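Local coordinates for protein D-glycerate 2-kinase (Thermotoga maritima, PDB 2B8N) that phosphorylates D-glycerate to 2-phosphoglycerate with ATP, using magnesium, in a pathway that degrades serine by way of 3-hydroxypyruvate, at residues A[115-120]-A[141-146]; A[98-101]-A[105-108]; A[268-273]-A[318-323]; A[24-29]-A[275-280]. One frame throughout, in Å; residues are numbered along the deposited sequence.

In the fold
The four contacts fall into two pairs on opposite sides of the chain's centre. Interactions 1 and 2 share helix 107-120 beside the parallel sheet: interaction 2 joins its start to the strand before it, and interaction 1 packs its far end against a loop. Their centres lie about 12 Å apart, and R115 packs on Y98 between them. Interactions 3 and 4 share helix 263-276 beside the mixed sheet, with centres about 8 Å apart; A318 and N280 probably hydrogen-bond where they meet. The buried interactions 1 and 3 are hydrocarbon packing, the partly buried interaction 2 turns on a carboxylate and a backbone amide, and the partly buried interaction 4 sets one lysine against a carboxylate, as a long salt bridge, and beside an isoleucine.

Interaction 1. Residues A[115-120]-A[141-146]; sequences RVLELV and FELPLE
With chi1 at 174°, V116 swings CG1 to the side opposite its backbone N, and F141 does the same with its ring (chi1 -157°), which brings the valine methyl to the rim of the phenyl group. V116 CG1 lies near the ring plane, 4.0 Å from F141 CE1, so the methyl meets an edge and not a face, and the two side chains stand roughly perpendicular. Farther along, the leucines finish methyl to methyl, L117 CD1 being 3.7 Å from L143 CD2. F141 is the first residue to leave helical geometry after helix 137-140, and the extended chain that follows lies along the end of helix 107-120. F185 stacks edge-to-face with F141 and also touches V116, while V55 and V57 of strand 52-57 touch V116 and F141 respectively. Between the two apolar residues, E142 turns away to K181, R174 and S178, and its OE1 also accepts a hydrogen bond from L143 N. Hydrophobic residues therefore suit all four touching positions: the contact is buried and held by dispersion and exclusion of water, with the E142 carboxylate paired to K181 and R174.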
loop_
_atom_site.group_PDB
_atom_site.type_symbol
_atom_site.label_atom_id
_atom_site.label_comp_id
_atom_site.label_asym_id
_atom_site.label_seq_id
_atom_site.Cartn_x
_atom_site.Cartn_y
_atom_site.Cartn_z
ATOM N N ARG A 115 3.563 1.921 25.083
ATOM C CA ARG A 115 4.780 1.124 25.346
ATOM C C ARG A 115 5.925 1.512 24.409
ATOM O O ARG A 115 7.072 1.599 24.839
ATOM C CB ARG A 115 4.493 -0.387 25.227
ATOM C CG ARG A 115 5.702 -1.305 25.312
ATOM C CD ARG A 115 6.540 -1.011 26.530
ATOM N NE ARG A 115 7.472 -2.093 26.855
ATOM C CZ ARG A 115 8.353 -2.036 27.849
ATOM N NH1 ARG A 115 8.407 -0.965 28.620
ATOM N NH2 ARG A 115 9.160 -3.060 28.096
ATOM N N VAL A 116 5.618 1.745 23.132
ATOM C CA VAL A 116 6.632 2.208 22.182
ATOM C C VAL A 116 7.298 3.519 22.653
ATOM O O VAL A 116 8.509 3.712 22.460
ATOM C CB VAL A 116 6.055 2.434 20.752
ATOM C CG1 VAL A 116 7.108 3.052 19.851
ATOM C CG2 VAL A 116 5.540 1.135 20.148
ATOM N N LEU A 117 6.511 4.416 23.255
ATOM C CA LEU A 117 7.034 5.720 23.708
ATOM C C LEU A 117 7.884 5.552 24.966
ATOM O O LEU A 117 8.770 6.373 25.225
ATOM C CB LEU A 117 5.902 6.754 23.925
ATOM C CG LEU A 117 5.131 7.240 22.670
ATOM C CD1 LEU A 117 3.991 8.169 23.022
ATOM C CD2 LEU A 117 6.003 7.935 21.645
ATOM N N GLU A 118 7.626 4.492 25.740
ATOM C CA GLU A 118 8.493 4.152 26.879
ATOM C C GLU A 118 9.831 3.675 26.364
ATOM O O GLU A 118 10.869 4.038 26.899
ATOM C CB GLU A 118 7.864 3.087 27.776
ATOM C CG GLU A 118 6.566 3.566 28.387
ATOM C CD GLU A 118 6.532 3.348 29.875
ATOM O OE1 GLU A 118 7.476 3.824 30.555
ATOM O OE2 GLU A 118 5.569 2.698 30.350
ATOM N N LEU A 119 9.810 2.893 25.297
ATOM C CA LEU A 119 11.046 2.422 24.706
ATOM C C LEU A 119 11.888 3.542 24.069
ATOM O O LEU A 119 13.106 3.398 24.012
ATOM C CB LEU A 119 10.809 1.318 23.679
ATOM C CG LEU A 119 10.092 0.071 24.196
ATOM C CD1 LEU A 119 10.233 -1.109 23.202
ATOM C CD2 LEU A 119 10.576 -0.345 25.581
ATOM N N VAL A 120 11.292 4.651 23.625
ATOM C CA VAL A 120 12.076 5.664 22.897
ATOM C C VAL A 120 12.380 6.944 23.687
ATOM O O VAL A 120 13.210 7.748 23.261
ATOM C CB VAL A 120 11.468 6.015 21.514
ATOM C CG1 VAL A 120 11.439 4.806 20.613
ATOM C CG2 VAL A 120 10.085 6.575 21.635
ATOM N N PHE A 141 -0.853 2.727 15.209
ATOM C CA PHE A 141 0.057 3.589 15.950
ATOM C C PHE A 141 -0.701 4.838 16.344
ATOM O O PHE A 141 -0.954 5.684 15.492
ATOM C CB PHE A 141 1.236 3.965 15.038
ATOM C CG PHE A 141 2.488 4.382 15.770
ATOM C CD1 PHE A 141 2.902 3.733 16.934
ATOM C CD2 PHE A 141 3.285 5.380 15.253
ATOM C CE1 PHE A 141 4.044 4.125 17.588
ATOM C CE2 PHE A 141 4.450 5.763 15.889
ATOM C CZ PHE A 141 4.827 5.144 17.057
ATOM N N GLU A 142 -1.107 4.937 17.613
ATOM C CA GLU A 142 -1.926 6.070 18.079
ATOM C C GLU A 142 -2.069 6.104 19.607
ATOM O O GLU A 142 -2.196 5.072 20.264
ATOM C CB GLU A 142 -3.320 6.039 17.417
ATOM C CG GLU A 142 -4.217 7.248 17.715
ATOM C CD GLU A 142 -3.628 8.569 17.233
ATOM O OE1 GLU A 142 -2.778 9.157 17.941
ATOM O OE2 GLU A 142 -4.012 9.024 16.144
ATOM N N LEU A 143 -2.047 7.317 20.151
ATOM C CA LEU A 143 -2.256 7.579 21.583
ATOM C C LEU A 143 -2.676 9.050 21.688
ATOM O O LEU A 143 -1.839 9.924 21.479
ATOM C CB LEU A 143 -0.958 7.329 22.354
ATOM C CG LEU A 143 -0.884 7.704 23.848
ATOM C CD1 LEU A 143 -1.537 6.653 24.719
ATOM C CD2 LEU A 143 0.544 7.921 24.303
ATOM N N PRO A 144 -3.977 9.335 21.913
ATOM C CA PRO A 144 -4.441 10.752 21.986
ATOM C C PRO A 144 -3.672 11.631 22.978
ATOM O O PRO A 144 -3.063 11.111 23.935
ATOM C CB PRO A 144 -5.908 10.633 22.446
ATOM C CG PRO A 144 -6.317 9.224 22.143
ATOM C CD PRO A 144 -5.084 8.367 22.026
ATOM N N LEU A 145 -3.712 12.947 22.762
ATOM C CA LEU A 145 -3.169 13.897 23.744
ATOM C C LEU A 145 -4.008 13.841 25.023
ATOM O O LEU A 145 -5.218 13.618 24.956
ATOM C CB LEU A 145 -3.166 15.325 23.199
ATOM C CG LEU A 145 -2.410 15.648 21.895
ATOM C CD1 LEU A 145 -2.972 16.923 21.254
ATOM C CD2 LEU A 145 -0.930 15.817 22.127
ATOM N N GLU A 146 -3.356 14.040 26.174
ATOM C CA GLU A 146 -4.025 14.047 27.480
ATOM C C GLU A 146 -5.312 14.848 27.454
ATOM O O GLU A 146 -5.304 16.020 27.111
ATOM C CB GLU A 146 -3.120 14.639 28.571
ATOM C CG GLU A 146 -2.412 13.637 29.479
ATOM C CD GLU A 146 -2.096 14.251 30.852
ATOM O OE1 GLU A 146 -1.719 15.438 30.900
ATOM O OE2 GLU A 146 -2.240 13.570 31.892
#

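Interaction 2. Residues A[98-101]-A[105-108]; sequences YEAG and PDEN
D106 lays its carboxylate against the backbone of G101, where OD1 accepts a hydrogen bond from G101 N at 2.9 Å. The bond is bent, with an N-H...O angle of 133°, and the amide comes from above the carboxylate plane, 46° out of it. The torsion responsible sets D106 CG between its own N and carbonyl carbon (chi1 58°), curling the group back over the strand end. Glycine suits position 101, since a CB there would point toward 105-108 and probably crowd the D106 carboxylate. The aspartate is also the N-cap of helix 107-120: its side chain caps a backbone N just past N108, while T109 OG1 receives D106 N, a reciprocal pairing consistent with a capping box. P105, with no backbone N-H to offer, fits the turn leading into the cap. Within the first turn, N108 CB lies 4.0 Å from A100 CB and 3.7 Å from E99 O, so a small residue at 100 lets the helix start approach strand 96-100 closely. Y85 OH draws together D106 OD2 and N108 ND2, and S139 OG binds G101 O. This is the strand-to-helix turn of a beta-alpha-beta crossover, which leaves an outermost strand of the parallel sheet and leads by way of the helix to strand 128-133. An alanine in place of D106 would probably leave G101 N and the first turn of the helix without their acceptor. One carboxylate thus ties strand end, helix start and Y85 together, and the nearby helix N-terminus would be expected to stabilise its negative charge.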
loop_
_atom_site.group_PDB
_atom_site.type_symbol
_atom_site.label_atom_id
_atom_site.label_comp_id
_atom_site.label_asym_id
_atom_site.label_seq_id
_atom_site.Cartn_x
_atom_site.Cartn_y
_atom_site.Cartn_z
ATOM N N TYR A 98 3.302 -7.517 19.531
ATOM C CA TYR A 98 1.963 -7.043 19.811
ATOM C C TYR A 98 1.037 -6.941 18.566
ATOM O O TYR A 98 1.489 -6.795 17.425
ATOM C CB TYR A 98 2.076 -5.673 20.464
ATOM C CG TYR A 98 2.907 -5.638 21.738
ATOM C CD1 TYR A 98 2.658 -6.524 22.783
ATOM C CD2 TYR A 98 3.900 -4.677 21.917
ATOM C CE1 TYR A 98 3.396 -6.474 23.968
ATOM C CE2 TYR A 98 4.662 -4.620 23.097
ATOM C CZ TYR A 98 4.403 -5.519 24.128
ATOM O OH TYR A 98 5.139 -5.464 25.303
ATOM N N GLU A 99 -0.262 -7.023 18.812
ATOM C CA GLU A 99 -1.258 -6.822 17.775
ATOM C C GLU A 99 -2.324 -5.863 18.290
ATOM O O GLU A 99 -2.549 -5.775 19.493
ATOM C CB GLU A 99 -1.879 -8.164 17.346
ATOM C CG GLU A 99 -0.841 -9.254 17.041
ATOM C CD GLU A 99 -1.433 -10.501 16.408
ATOM O OE1 GLU A 99 -2.646 -10.689 16.545
ATOM O OE2 GLU A 99 -0.703 -11.297 15.771
ATOM N N ALA A 100 -2.968 -5.142 17.373
ATOM C CA ALA A 100 -3.918 -4.085 17.740
ATOM C C ALA A 100 -4.927 -3.799 16.638
ATOM O O ALA A 100 -4.887 -4.416 15.556
ATOM C CB ALA A 100 -3.174 -2.821 18.101
ATOM N N GLY A 101 -5.829 -2.857 16.936
ATOM C CA GLY A 101 -6.977 -2.539 16.083
ATOM C C GLY A 101 -6.663 -1.984 14.695
ATOM O O GLY A 101 -5.850 -1.068 14.534
ATOM N N PRO A 105 -8.587 2.134 15.357
ATOM C CA PRO A 105 -7.752 1.909 16.537
ATOM C C PRO A 105 -8.584 1.506 17.750
ATOM O O PRO A 105 -9.708 1.963 17.869
ATOM C CB PRO A 105 -7.096 3.276 16.760
ATOM C CG PRO A 105 -8.030 4.245 16.176
ATOM C CD PRO A 105 -8.660 3.563 15.004
ATOM N N ASP A 106 -8.047 0.654 18.623
ATOM C CA ASP A 106 -8.758 0.239 19.833
ATOM C C ASP A 106 -7.869 0.414 21.076
ATOM O O ASP A 106 -6.892 1.143 20.994
ATOM C CB ASP A 106 -9.313 -1.191 19.681
ATOM C CG ASP A 106 -8.240 -2.229 19.388
ATOM O OD1 ASP A 106 -7.040 -1.892 19.418
ATOM O OD2 ASP A 106 -8.618 -3.391 19.109
ATOM N N GLU A 107 -8.244 -0.205 22.210
ATOM C CA GLU A 107 -7.517 -0.097 23.474
ATOM C C GLU A 107 -6.121 -0.709 23.387
ATOM O O GLU A 107 -5.171 -0.233 24.029
ATOM C CB GLU A 107 -8.288 -0.780 24.598
ATOM N N ASN A 108 -5.986 -1.762 22.581
ATOM C CA ASN A 108 -4.672 -2.359 22.327
ATOM C C ASN A 108 -3.718 -1.405 21.569
ATOM O O ASN A 108 -2.497 -1.393 21.809
ATOM C CB ASN A 108 -4.829 -3.686 21.592
ATOM C CG ASN A 108 -5.395 -4.757 22.475
ATOM O OD1 ASN A 108 -5.286 -4.682 23.696
ATOM N ND2 ASN A 108 -6.019 -5.759 21.874
#

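Interaction 3. Residues A[268-273]-A[318-323]; sequences DEAKSL and ALIFGG
I320 sends its CD1 methyl up against the backbone of K271, 3.7 Å from K271 CA and 3.9 Å from K271 N, so that the branch ends on the helix surface itself. CG1 is anti to the carbonyl carbon (chi1 -65°), which directs the longer arm at the helix, while CG2 stands anti to the backbone N. Beside this arm, A270 CB lies 4.2 Å from I320 CG1. Alanine suits that position because its short side chain keeps the helix backbone near the sheet, and the same methyl also meets I26 and S30 of helix 17-32. K271 contributes only its root: its CB is 4.1 Å from I320 CD1, and from there the chain runs extended, CG anti to N (chi1 175°), carrying the ammonium group away to a salt bridge with E282. The long lysine can thus skirt an apolar patch and still bring its charge to a residue of the neighbouring strand 280-285. The strand here, 317-323, lies in the mixed sheet parallel to 280-285, the two being joined through helix 292-309 in a beta-alpha-beta crossover. One face of the strand presents I320 to helix 263-276, and L319 and F321 point to the other, where they pack on I299, I302 and M303 of helix 292-309. I283 and L423, from the strands on either side, flank I320.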
loop_
_atom_site.group_PDB
_atom_site.type_symbol
_atom_site.label_atom_id
_atom_site.label_comp_id
_atom_site.label_asym_id
_atom_site.label_seq_id
_atom_site.Cartn_x
_atom_site.Cartn_y
_atom_site.Cartn_z
ATOM N N ASP A 268 9.802 -1.693 -11.999
ATOM C CA ASP A 268 11.200 -1.808 -12.433
ATOM C C ASP A 268 11.620 -3.249 -12.540
ATOM O O ASP A 268 12.330 -3.598 -13.473
ATOM C CB ASP A 268 12.191 -1.069 -11.497
ATOM C CG ASP A 268 12.322 0.416 -11.816
ATOM O OD1 ASP A 268 11.834 0.858 -12.871
ATOM O OD2 ASP A 268 12.917 1.153 -11.011
ATOM N N GLU A 269 11.202 -4.071 -11.578
ATOM C CA GLU A 269 11.574 -5.479 -11.570
ATOM C C GLU A 269 10.887 -6.212 -12.716
ATOM O O GLU A 269 11.505 -7.053 -13.373
ATOM C CB GLU A 269 11.231 -6.139 -10.242
ATOM C CG GLU A 269 11.806 -7.556 -10.082
ATOM C CD GLU A 269 13.307 -7.569 -9.872
ATOM O OE1 GLU A 269 13.929 -6.495 -10.043
ATOM O OE2 GLU A 269 13.877 -8.649 -9.551
ATOM N N ALA A 270 9.627 -5.898 -12.972
ATOM C CA ALA A 270 8.933 -6.528 -14.092
ATOM C C ALA A 270 9.615 -6.135 -15.383
ATOM O O ALA A 270 9.814 -6.988 -16.243
ATOM C CB ALA A 270 7.506 -6.147 -14.124
ATOM N N LYS A 271 9.998 -4.862 -15.516
ATOM C CA LYS A 271 10.734 -4.412 -16.718
ATOM C C LYS A 271 12.015 -5.206 -16.966
ATOM O O LYS A 271 12.303 -5.617 -18.106
ATOM C CB LYS A 271 11.117 -2.931 -16.651
ATOM C CG LYS A 271 11.990 -2.481 -17.835
ATOM C CD LYS A 271 12.040 -0.953 -17.947
ATOM C CE LYS A 271 13.049 -0.499 -18.993
ATOM N NZ LYS A 271 13.295 0.958 -18.958
ATOM N N SER A 272 12.791 -5.414 -15.911
ATOM C CA SER A 272 14.039 -6.113 -16.078
ATOM C C SER A 272 13.824 -7.633 -16.240
ATOM O O SER A 272 14.573 -8.263 -16.956
ATOM C CB SER A 272 15.006 -5.775 -14.953
ATOM O OG SER A 272 15.044 -6.825 -14.036
ATOM N N LEU A 273 12.803 -8.210 -15.604
ATOM C CA LEU A 273 12.483 -9.632 -15.781
ATOM C C LEU A 273 12.034 -9.888 -17.217
ATOM O O LEU A 273 12.423 -10.887 -17.826
ATOM C CB LEU A 273 11.400 -10.084 -14.790
ATOM C CG LEU A 273 11.828 -10.291 -13.319
ATOM C CD1 LEU A 273 10.615 -10.292 -12.386
ATOM C CD2 LEU A 273 12.602 -11.553 -13.095
ATOM N N ALA A 318 6.610 -5.938 -24.061
ATOM C CA ALA A 318 6.051 -5.999 -22.729
ATOM C C ALA A 318 5.810 -4.576 -22.225
ATOM O O ALA A 318 6.761 -3.839 -21.966
ATOM C CB ALA A 318 6.969 -6.747 -21.788
ATOM N N LEU A 319 4.528 -4.204 -22.110
ATOM C CA LEU A 319 4.117 -2.904 -21.602
ATOM C C LEU A 319 3.828 -3.047 -20.122
ATOM O O LEU A 319 3.043 -3.910 -19.746
ATOM C CB LEU A 319 2.842 -2.457 -22.317
ATOM C CG LEU A 319 2.884 -2.299 -23.836
ATOM C CD1 LEU A 319 1.496 -2.140 -24.319
ATOM C CD2 LEU A 319 3.710 -1.096 -24.253
ATOM N N ILE A 320 4.420 -2.186 -19.287
ATOM C CA ILE A 320 4.229 -2.280 -17.815
ATOM C C ILE A 320 3.485 -1.065 -17.227
ATOM O O ILE A 320 3.840 0.098 -17.484
ATOM C CB ILE A 320 5.591 -2.482 -17.055
ATOM C CG1 ILE A 320 6.238 -3.831 -17.422
ATOM C CG2 ILE A 320 5.402 -2.393 -15.502
ATOM C CD1 ILE A 320 7.432 -3.704 -18.283
ATOM N N PHE A 321 2.462 -1.355 -16.416
ATOM C CA PHE A 321 1.664 -0.323 -15.727
ATOM C C PHE A 321 1.530 -0.595 -14.221
ATOM O O PHE A 321 1.383 -1.736 -13.769
ATOM C CB PHE A 321 0.270 -0.221 -16.345
ATOM C CG PHE A 321 0.270 -0.133 -17.858
ATOM C CD1 PHE A 321 0.362 -1.266 -18.625
ATOM C CD2 PHE A 321 0.140 1.091 -18.505
ATOM C CE1 PHE A 321 0.332 -1.191 -20.020
ATOM C CE2 PHE A 321 0.131 1.170 -19.903
ATOM C CZ PHE A 321 0.227 0.036 -20.654
ATOM N N GLY A 322 1.602 0.483 -13.448
ATOM C CA GLY A 322 1.423 0.423 -12.006
ATOM C C GLY A 322 0.568 1.583 -11.545
ATOM O O GLY A 322 0.571 2.638 -12.167
ATOM N N GLY A 323 -0.156 1.378 -10.456
ATOM C CA GLY A 323 -0.925 2.445 -9.843
ATOM C C GLY A 323 -1.994 1.944 -8.914
ATOM O O GLY A 323 -1.868 0.877 -8.317
#

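Interaction 4. Residues A[24-29]-A[275-280]; sequences IEIVKK and KEKGFN
K277 reaches across to helix 17-32 from the Schellman motif that ends helix 263-276, whose C-prime residue is G278. The glycine has a positive phi (96°), where a side chain would press on the preceding carbonyl, and two backbone bonds close the motif, F279 N to A274 O and G278 N to K275 O, the latter at 3.0 Å. K277, the residue just before, sends its chain outward with CG anti to the carbonyl carbon, then kinks at chi2 (-131°) and chi4, so that the ammonium group turns towards helix 17-32. There it meets E25: K277 NZ is 3.7 Å from E25 OE1, a long salt bridge, with CE following at 3.9 Å from the same oxygen. The glutamate is bent at chi2, and the two side chains meet nearly at right angles. I26, next along the helix, instead runs alongside the lysine in the opposite direction, I26 CG1 coming to 4.1 Å from K277 NZ. Lysine suits this border because its methylenes can lie against apolar neighbours, including L22, while its charge reaches a carboxylate on the exposed flank. L273 packs on K29, and F279 beyond the glycine settles on L19 and L22, so helix 17-32 covers both the body and the end of helix 263-276. The contact thereby joins elements nearly 250 residues apart in sequence. I26 lies beside the charged end of the lysine, and because the ion pair is long and E25 is exposed, its attraction is likely to be modest and partly screened by water.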
loop_
_atom_site.group_PDB
_atom_site.type_symbol
_atom_site.label_atom_id
_atom_site.label_comp_id
_atom_site.label_asym_id
_atom_site.label_seq_id
_atom_site.Cartn_x
_atom_site.Cartn_y
_atom_site.Cartn_z
ATOM N N ILE A 24 2.378 -14.665 -15.907
ATOM C CA ILE A 24 2.100 -14.963 -14.497
ATOM C C ILE A 24 3.423 -15.023 -13.713
ATOM O O ILE A 24 3.532 -14.468 -12.621
ATOM C CB ILE A 24 1.274 -16.302 -14.327
ATOM C CG1 ILE A 24 -0.203 -16.072 -14.675
ATOM C CG2 ILE A 24 1.362 -16.862 -12.905
ATOM C CD1 ILE A 24 -0.960 -17.343 -15.009
ATOM N N GLU A 25 4.427 -15.703 -14.267
ATOM C CA GLU A 25 5.718 -15.783 -13.588
ATOM C C GLU A 25 6.298 -14.379 -13.411
ATOM O O GLU A 25 6.717 -14.039 -12.326
ATOM C CB GLU A 25 6.718 -16.704 -14.297
ATOM C CG GLU A 25 7.638 -17.377 -13.302
ATOM C CD GLU A 25 9.014 -17.643 -13.837
ATOM O OE1 GLU A 25 9.172 -17.713 -15.077
ATOM O OE2 GLU A 25 9.938 -17.778 -12.999
ATOM N N ILE A 26 6.284 -13.558 -14.460
ATOM C CA ILE A 26 6.829 -12.183 -14.359
ATOM C C ILE A 26 6.139 -11.356 -13.262
ATOM O O ILE A 26 6.814 -10.649 -12.481
ATOM C CB ILE A 26 6.726 -11.405 -15.692
ATOM C CG1 ILE A 26 7.659 -12.015 -16.735
ATOM C CG2 ILE A 26 7.073 -9.942 -15.478
ATOM C CD1 ILE A 26 7.244 -11.707 -18.131
ATOM N N VAL A 27 4.801 -11.447 -13.224
ATOM C CA VAL A 27 4.009 -10.825 -12.170
ATOM C C VAL A 27 4.371 -11.402 -10.813
ATOM O O VAL A 27 4.647 -10.630 -9.914
ATOM C CB VAL A 27 2.500 -10.923 -12.457
ATOM C CG1 VAL A 27 1.687 -10.469 -11.266
ATOM C CG2 VAL A 27 2.145 -10.083 -13.710
ATOM N N LYS A 28 4.437 -12.731 -10.669
ATOM C CA LYS A 28 4.782 -13.342 -9.361
ATOM C C LYS A 28 6.183 -12.935 -8.866
ATOM O O LYS A 28 6.341 -12.484 -7.736
ATOM C CB LYS A 28 4.660 -14.880 -9.382
ATOM C CG LYS A 28 3.245 -15.422 -9.069
ATOM C CD LYS A 28 3.232 -16.977 -8.940
ATOM C CE LYS A 28 1.830 -17.582 -8.654
ATOM N NZ LYS A 28 0.709 -17.101 -9.556
ATOM N N LYS A 29 7.187 -13.080 -9.722
ATOM C CA LYS A 29 8.551 -12.698 -9.388
ATOM C C LYS A 29 8.730 -11.186 -9.207
ATOM O O LYS A 29 9.584 -10.769 -8.429
ATOM C CB LYS A 29 9.515 -13.196 -10.472
ATOM C CG LYS A 29 9.683 -14.692 -10.524
ATOM C CD LYS A 29 10.702 -15.168 -9.492
ATOM C CE LYS A 29 10.684 -16.698 -9.321
ATOM N NZ LYS A 29 11.670 -17.186 -8.296
ATOM N N LYS A 275 12.783 -7.981 -19.939
ATOM C CA LYS A 275 13.985 -7.905 -20.791
ATOM C C LYS A 275 14.769 -9.200 -20.742
ATOM O O LYS A 275 15.209 -9.685 -21.762
ATOM C CB LYS A 275 14.896 -6.752 -20.410
ATOM C CG LYS A 275 14.366 -5.413 -20.826
ATOM C CD LYS A 275 15.346 -4.297 -20.480
ATOM C CE LYS A 275 14.818 -2.973 -21.055
ATOM N NZ LYS A 275 15.582 -1.779 -20.551
ATOM N N GLU A 276 14.904 -9.768 -19.547
ATOM C CA GLU A 276 15.660 -11.003 -19.311
ATOM C C GLU A 276 15.074 -12.190 -20.078
ATOM O O GLU A 276 15.752 -13.195 -20.274
ATOM C CB GLU A 276 15.646 -11.299 -17.804
ATOM C CG GLU A 276 16.755 -12.179 -17.259
ATOM C CD GLU A 276 17.010 -11.908 -15.770
ATOM O OE1 GLU A 276 17.313 -10.742 -15.408
ATOM O OE2 GLU A 276 16.903 -12.856 -14.963
ATOM N N LYS A 277 13.818 -12.070 -20.511
ATOM C CA LYS A 277 13.151 -13.129 -21.258
ATOM C C LYS A 277 13.041 -12.829 -22.748
ATOM O O LYS A 277 12.349 -13.549 -23.442
ATOM C CB LYS A 277 11.743 -13.383 -20.690
ATOM C CG LYS A 277 11.724 -13.657 -19.179
ATOM C CD LYS A 277 10.907 -14.888 -18.798
ATOM C CE LYS A 277 11.286 -15.463 -17.412
ATOM N NZ LYS A 277 10.821 -14.625 -16.252
ATOM N N GLY A 278 13.697 -11.778 -23.243
ATOM C CA GLY A 278 13.700 -11.463 -24.677
ATOM C C GLY A 278 12.673 -10.440 -25.139
ATOM O O GLY A 278 12.462 -10.276 -26.339
ATOM N N PHE A 279 12.046 -9.727 -24.206
ATOM C CA PHE A 279 11.019 -8.739 -24.558
ATOM C C PHE A 279 11.569 -7.333 -24.658
ATOM O O PHE A 279 12.388 -6.927 -23.845
ATOM C CB PHE A 279 9.879 -8.724 -23.529
ATOM C CG PHE A 279 8.957 -9.895 -23.647
ATOM C CD1 PHE A 279 8.049 -9.965 -24.700
ATOM C CD2 PHE A 279 9.012 -10.934 -22.731
ATOM C CE1 PHE A 279 7.205 -11.061 -24.842
ATOM C CE2 PHE A 279 8.177 -12.049 -22.865
ATOM C CZ PHE A 279 7.274 -12.113 -23.920
ATOM N N ASN A 280 11.112 -6.588 -25.651
ATOM C CA ASN A 280 11.293 -5.160 -25.643
ATOM C C ASN A 280 10.316 -4.657 -24.574
ATOM O O ASN A 280 9.102 -4.802 -24.745
ATOM C CB ASN A 280 10.952 -4.543 -27.010
ATOM C CG ASN A 280 11.820 -5.074 -28.142
ATOM O OD1 ASN A 280 13.055 -5.190 -28.017
ATOM N ND2 ASN A 280 11.176 -5.391 -29.264
#